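Local coordinates for Cow rumen GH26 endo-mannanase (Metagenome, PDB 6UEH), which probably cleaves internal beta-1,4-mannosidic bonds of mannans such as galactomannan, as an endo-acting glycoside hydrolase of family 26, at residues V67-I70 and G75-Q78; W359-Y364 and Q372-D377. One frame throughout, in Å; residues are numbered along the deposited sequence.

Contact 1. Residues V67-I70 and G75-Q78; sequences VAQI and GRLQ
The side-chain amide of Gln69 turns one face to Arg76, and the CB of that arginine stands almost squarely over it, 3.7 Å from Gln69 CD. Oxygen and nitrogen of the amide flank this point: Gln69 OE1 lies 3.8 Å from Arg76 CB, while Gln69 NE2 lies beside the backbone, 3.7 Å from Arg76 N and close to the CA of Gly75. The guanidinium of Arg76 does not stack on the amide; the two planes are 35° apart, and the extended arginine chain crosses the glutamine at about a right angle, taking the charged group away from residues 67-70. Gln69 comes alongside the arginine because CG stands anti to the backbone N (chi1 -167°) and the chain then bends at chi2 (-79°).

No hydrogen bond joins the two segments, and the polar ends are held from the intervening loop, from strand 85-94 and from the loop at residues 120-121. Gln69 OE1 accepts from Asp72 N, and NE2 makes weak bonds to Val91 O and Pro92 O; Arg76 forms a salt bridge with Asp72 and gives NE and NH2 to the carbonyls of Gly121 and Tyr120. Strands 59-69 and 76-82 belong to different sheets of the CBM6-type beta-sandwich, so the pair meets where the chain passes from one sheet to the other. With an alanine in place of Gln69, Asp72 N would probably lose its side-chain acceptor and Arg76 CB the amide face that covers it. The chemistry is thus van der Waals contact between a buried amide and an aliphatic stem, with Asp72 serving both residues, one through its backbone N and the other through its carboxylate.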
loop_
_atom_site.group_PDB
_atom_site.type_symbol
_atom_site.label_atom_id
_atom_site.label_comp_id
_atom_site.label_asym_id
_atom_site.label_seq_id
_atom_site.Cartn_x
_atom_site.Cartn_y
_atom_site.Cartn_z
ATOM N N VAL A 67 23.460 -7.209 -18.022
ATOM C CA VAL A 67 24.120 -7.946 -16.956
ATOM C C VAL A 67 24.173 -9.447 -17.193
ATOM O O VAL A 67 23.567 -9.975 -18.125
ATOM C CB VAL A 67 23.423 -7.712 -15.598
ATOM C CG1 VAL A 67 23.299 -6.224 -15.310
ATOM C CG2 VAL A 67 22.056 -8.382 -15.586
ATOM N N ALA A 68 24.929 -10.120 -16.334
ATOM C CA ALA A 68 24.915 -11.567 -16.236
ATOM C C ALA A 68 25.102 -11.927 -14.770
ATOM O O ALA A 68 25.548 -11.100 -13.977
ATOM C CB ALA A 68 26.002 -12.190 -17.094
ATOM N N GLN A 69 24.754 -13.155 -14.410
ATOM C CA GLN A 69 24.858 -13.596 -13.025
ATOM C C GLN A 69 24.904 -15.116 -12.998
ATOM O O GLN A 69 23.884 -15.775 -13.204
ATOM C CB GLN A 69 23.682 -13.059 -12.203
ATOM C CG GLN A 69 23.841 -13.189 -10.695
ATOM C CD GLN A 69 23.535 -14.587 -10.196
ATOM O OE1 GLN A 69 24.404 -15.265 -9.649
ATOM N NE2 GLN A 69 22.295 -15.025 -10.384
ATOM N N ILE A 70 26.087 -15.671 -12.754
ATOM C CA ILE A 70 26.277 -17.111 -12.890
ATOM C C ILE A 70 26.719 -17.808 -11.602
ATOM O O ILE A 70 27.077 -18.982 -11.628
ATOM C CB ILE A 70 27.315 -17.433 -13.986
ATOM C CG1 ILE A 70 28.674 -16.826 -13.629
ATOM C CG2 ILE A 70 26.838 -16.930 -15.339
ATOM C CD1 ILE A 70 29.797 -17.259 -14.553
ATOM N N GLY A 75 19.134 -17.286 -8.415
ATOM C CA GLY A 75 19.127 -15.833 -8.392
ATOM C C GLY A 75 19.937 -15.280 -7.234
ATOM O O GLY A 75 20.167 -15.972 -6.245
ATOM N N ARG A 76 20.367 -14.028 -7.352
ATOM C CA ARG A 76 21.211 -13.415 -6.331
ATOM C C ARG A 76 20.863 -11.947 -6.124
ATOM O O ARG A 76 20.753 -11.184 -7.082
ATOM C CB ARG A 76 22.688 -13.559 -6.708
ATOM C CG ARG A 76 23.661 -13.079 -5.637
ATOM C CD ARG A 76 25.100 -13.463 -5.982
ATOM N NE ARG A 76 26.039 -13.076 -4.931
ATOM C CZ ARG A 76 26.364 -13.846 -3.897
ATOM N NH1 ARG A 76 25.828 -15.052 -3.772
ATOM N NH2 ARG A 76 27.226 -13.410 -2.986
ATOM N N LEU A 77 20.690 -11.560 -4.863
ATOM C CA LEU A 77 20.369 -10.181 -4.517
ATOM C C LEU A 77 21.452 -9.213 -4.993
ATOM O O LEU A 77 22.644 -9.468 -4.831
ATOM C CB LEU A 77 20.179 -10.041 -3.003
ATOM C CG LEU A 77 19.732 -8.662 -2.511
ATOM C CD1 LEU A 77 18.296 -8.388 -2.930
ATOM C CD2 LEU A 77 19.895 -8.534 -1.002
ATOM N N GLN A 78 21.028 -8.108 -5.597
ATOM C CA GLN A 78 21.949 -7.055 -5.998
ATOM C C GLN A 78 21.441 -5.722 -5.469
ATOM O O GLN A 78 20.266 -5.590 -5.124
ATOM C CB GLN A 78 22.102 -7.006 -7.520
ATOM C CG GLN A 78 22.622 -8.293 -8.134
ATOM C CD GLN A 78 24.002 -8.664 -7.635
ATOM O OE1 GLN A 78 24.859 -7.802 -7.442
ATOM N NE2 GLN A 78 24.223 -9.956 -7.418
#

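Contact 2. Residues W359-Y364 and Q372-D377; sequences WEQNLY and QWYAGD
Leu363 and Trp373 bring the backbones closest, with CA atoms 6.9 Å apart, as the chain leaving strand 357-362 doubles back without pairing as a sheet. The direct polar link is made by Gln361: its OE1 accepts from Ala375 N at 2.9 Å, the N-H pointing fairly straight (159°) at a lone pair in the carbonyl plane. An extended chain, with CG anti to the backbone N (chi1 -177°), carries the amide this far. The same OE1 lies 3.4 Å from Tyr374 CD1, with amide and ring planes 62° apart, while NE2 bonds to Tyr337 OH, so both ends of this buried amide are engaged and its rotation is fixed.

Leu363 packs beside it, CD2 3.7 Å from Tyr374 N and against the CB atoms of Trp373 and Tyr374, CD1 near the tyrosine ring. That ring is held within its own segment: Tyr374 OH donates to the anti lone pair of Asp377 OD1 at 2.6 Å, and Gly376 N sits over the ring centre, 3.5 Å above its plane. A water bridges the two backbones, 2.6 Å from Asn362 O and 2.8 Å from Trp373 O.

The contact packs a loop against the C-terminal end of strand 357-362 in the (beta/alpha)8 (TIM) barrel, the end where active sites lie in this fold. Ile383 of the next strand, 382-387, touches both Leu363 and Tyr374, whereas Trp341 of helix 334-351 packs on Gln361 and Ala375, so the contact lies between helix 334-351 and strand 382-387.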
loop_
_atom_site.group_PDB
_atom_site.type_symbol
_atom_site.label_atom_id
_atom_site.label_comp_id
_atom_site.label_asym_id
_atom_site.label_seq_id
_atom_site.Cartn_x
_atom_site.Cartn_y
_atom_site.Cartn_z
ATOM N N TRP A 359 -14.513 -2.736 -2.965
ATOM C CA TRP A 359 -13.732 -3.641 -2.131
ATOM C C TRP A 359 -12.244 -3.301 -2.147
ATOM O O TRP A 359 -11.561 -3.492 -3.156
ATOM C CB TRP A 359 -13.950 -5.088 -2.583
ATOM C CG TRP A 359 -15.361 -5.561 -2.400
ATOM C CD1 TRP A 359 -16.428 -5.308 -3.215
ATOM C CD2 TRP A 359 -15.858 -6.372 -1.329
ATOM N NE1 TRP A 359 -17.559 -5.911 -2.717
ATOM C CE2 TRP A 359 -17.235 -6.571 -1.559
ATOM C CE3 TRP A 359 -15.272 -6.950 -0.198
ATOM C CZ2 TRP A 359 -18.034 -7.322 -0.701
ATOM C CZ3 TRP A 359 -16.067 -7.695 0.653
ATOM C CH2 TRP A 359 -17.432 -7.874 0.397
ATOM N N GLU A 360 -11.748 -2.799 -1.020
ATOM C CA GLU A 360 -10.333 -2.475 -0.886
ATOM C C GLU A 360 -9.624 -3.500 -0.014
ATOM O O GLU A 360 -9.997 -3.715 1.142
ATOM C CB GLU A 360 -10.140 -1.074 -0.299
ATOM C CG GLU A 360 -8.677 -0.678 -0.147
ATOM C CD GLU A 360 -8.496 0.776 0.242
ATOM O OE1 GLU A 360 -9.383 1.330 0.922
ATOM O OE2 GLU A 360 -7.465 1.368 -0.139
ATOM N N GLN A 361 -8.604 -4.136 -0.577
ATOM C CA GLN A 361 -7.833 -5.123 0.160
ATOM C C GLN A 361 -6.424 -4.612 0.427
ATOM O O GLN A 361 -5.756 -4.104 -0.476
ATOM C CB GLN A 361 -7.780 -6.446 -0.606
ATOM C CG GLN A 361 -7.046 -7.554 0.133
ATOM C CD GLN A 361 -7.127 -8.884 -0.586
ATOM O OE1 GLN A 361 -6.725 -9.005 -1.746
ATOM N NE2 GLN A 361 -7.659 -9.892 0.097
ATOM N N ASN A 362 -5.981 -4.738 1.674
ATOM C CA ASN A 362 -4.614 -4.388 2.023
ATOM C C ASN A 362 -3.625 -5.390 1.444
ATOM O O ASN A 362 -3.905 -6.586 1.370
ATOM C CB ASN A 362 -4.439 -4.310 3.544
ATOM C CG ASN A 362 -4.760 -2.935 4.106
ATOM O OD1 ASN A 362 -5.665 -2.785 4.924
ATOM N ND2 ASN A 362 -4.009 -1.930 3.680
ATOM N N LEU A 363 -2.478 -4.889 1.014
ATOM C CA LEU A 363 -1.347 -5.738 0.687
ATOM C C LEU A 363 -0.111 -5.116 1.306
ATOM O O LEU A 363 -0.073 -3.909 1.550
ATOM C CB LEU A 363 -1.177 -5.896 -0.828
ATOM C CG LEU A 363 -2.192 -6.759 -1.582
ATOM C CD1 LEU A 363 -1.948 -6.684 -3.081
ATOM C CD2 LEU A 363 -2.134 -8.199 -1.108
ATOM N N TYR A 364 0.893 -5.940 1.578
ATOM C CA TYR A 364 2.190 -5.426 1.987
ATOM C C TYR A 364 3.208 -5.697 0.887
ATOM O O TYR A 364 2.893 -6.342 -0.110
ATOM C CB TYR A 364 2.623 -6.043 3.317
ATOM C CG TYR A 364 1.860 -5.478 4.492
ATOM C CD1 TYR A 364 2.289 -4.320 5.130
ATOM C CD2 TYR A 364 0.697 -6.085 4.949
ATOM C CE1 TYR A 364 1.589 -3.792 6.199
ATOM C CE2 TYR A 364 -0.008 -5.566 6.020
ATOM C CZ TYR A 364 0.441 -4.419 6.640
ATOM O OH TYR A 364 -0.258 -3.895 7.702
ATOM N N GLN A 372 0.667 -13.361 -2.242
ATOM C CA GLN A 372 -0.151 -14.536 -1.956
ATOM C C GLN A 372 -1.360 -14.180 -1.091
ATOM O O GLN A 372 -2.270 -14.990 -0.925
ATOM C CB GLN A 372 0.682 -15.621 -1.275
ATOM C CG GLN A 372 1.811 -16.158 -2.141
ATOM C CD GLN A 372 2.470 -17.382 -1.543
ATOM O OE1 GLN A 372 1.857 -18.113 -0.765
ATOM N NE2 GLN A 372 3.728 -17.612 -1.902
ATOM N N TRP A 373 -1.366 -12.966 -0.551
ATOM C CA TRP A 373 -2.485 -12.485 0.253
ATOM C C TRP A 373 -3.488 -11.700 -0.592
ATOM O O TRP A 373 -4.444 -11.131 -0.064
ATOM C CB TRP A 373 -1.980 -11.614 1.406
ATOM C CG TRP A 373 -1.097 -12.344 2.368
ATOM C CD1 TRP A 373 0.238 -12.590 2.232
ATOM C CD2 TRP A 373 -1.486 -12.920 3.621
ATOM N NE1 TRP A 373 0.705 -13.285 3.321
ATOM C CE2 TRP A 373 -0.334 -13.500 4.188
ATOM C CE3 TRP A 373 -2.696 -12.998 4.318
ATOM C CZ2 TRP A 373 -0.357 -14.153 5.420
ATOM C CZ3 TRP A 373 -2.716 -13.648 5.539
ATOM C CH2 TRP A 373 -1.554 -14.216 6.079
ATOM N N TYR A 374 -3.261 -11.669 -1.902
ATOM C CA TYR A 374 -4.158 -10.986 -2.832
ATOM C C TYR A 374 -5.253 -11.937 -3.309
ATOM O O TYR A 374 -4.967 -13.041 -3.770
ATOM C CB TYR A 374 -3.368 -10.426 -4.016
ATOM C CG TYR A 374 -4.198 -9.709 -5.060
ATOM C CD1 TYR A 374 -5.061 -8.678 -4.706
ATOM C CD2 TYR A 374 -4.093 -10.043 -6.404
ATOM C CE1 TYR A 374 -5.811 -8.015 -5.659
ATOM C CE2 TYR A 374 -4.838 -9.385 -7.365
ATOM C CZ TYR A 374 -5.693 -8.372 -6.989
ATOM O OH TYR A 374 -6.434 -7.716 -7.946
ATOM N N ALA A 375 -6.505 -11.507 -3.196
ATOM C CA ALA A 375 -7.642 -12.373 -3.494
ATOM C C ALA A 375 -7.958 -12.466 -4.988
ATOM O O ALA A 375 -8.803 -13.263 -5.394
ATOM C CB ALA A 375 -8.866 -11.899 -2.741
ATOM N N GLY A 376 -7.291 -11.655 -5.802
ATOM C CA GLY A 376 -7.474 -11.722 -7.242
ATOM C C GLY A 376 -8.294 -10.580 -7.814
ATOM O O GLY A 376 -9.081 -9.953 -7.106
ATOM N N ASP A 377 -8.117 -10.326 -9.109
ATOM C CA ASP A 377 -8.754 -9.195 -9.783
ATOM C C ASP A 377 -10.277 -9.221 -9.714
ATOM O O ASP A 377 -10.922 -8.175 -9.754
ATOM C CB ASP A 377 -8.327 -9.142 -11.253
ATOM C CG ASP A 377 -6.863 -8.795 -11.425
ATOM O OD1 ASP A 377 -6.253 -8.276 -10.465
ATOM O OD2 ASP A 377 -6.325 -9.034 -12.525
HETATM O O HOH W 1 -4.344 -9.107 1.896
#

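The two contacts belong to separate domains and share no element: contact 1 joins strands of the two sheets in the CBM6-type sandwich, contact 2 a barrel strand and the loop after it. Their centres are 30 Å apart and their nearest atoms about 16 Å, without touching. Contact 2, its centre about 10 Å from the centre of the chain, is buried and larger, with a direct hydrogen bond, a bridging water and apolar packing. Contact 1, its centre about 28 Å from that of the chain, is partly buried and has no hydrogen bond between its segments. In contact 1 the glutamine's polar atoms find their partners outside the two segments; in contact 2 one is satisfied across the contact.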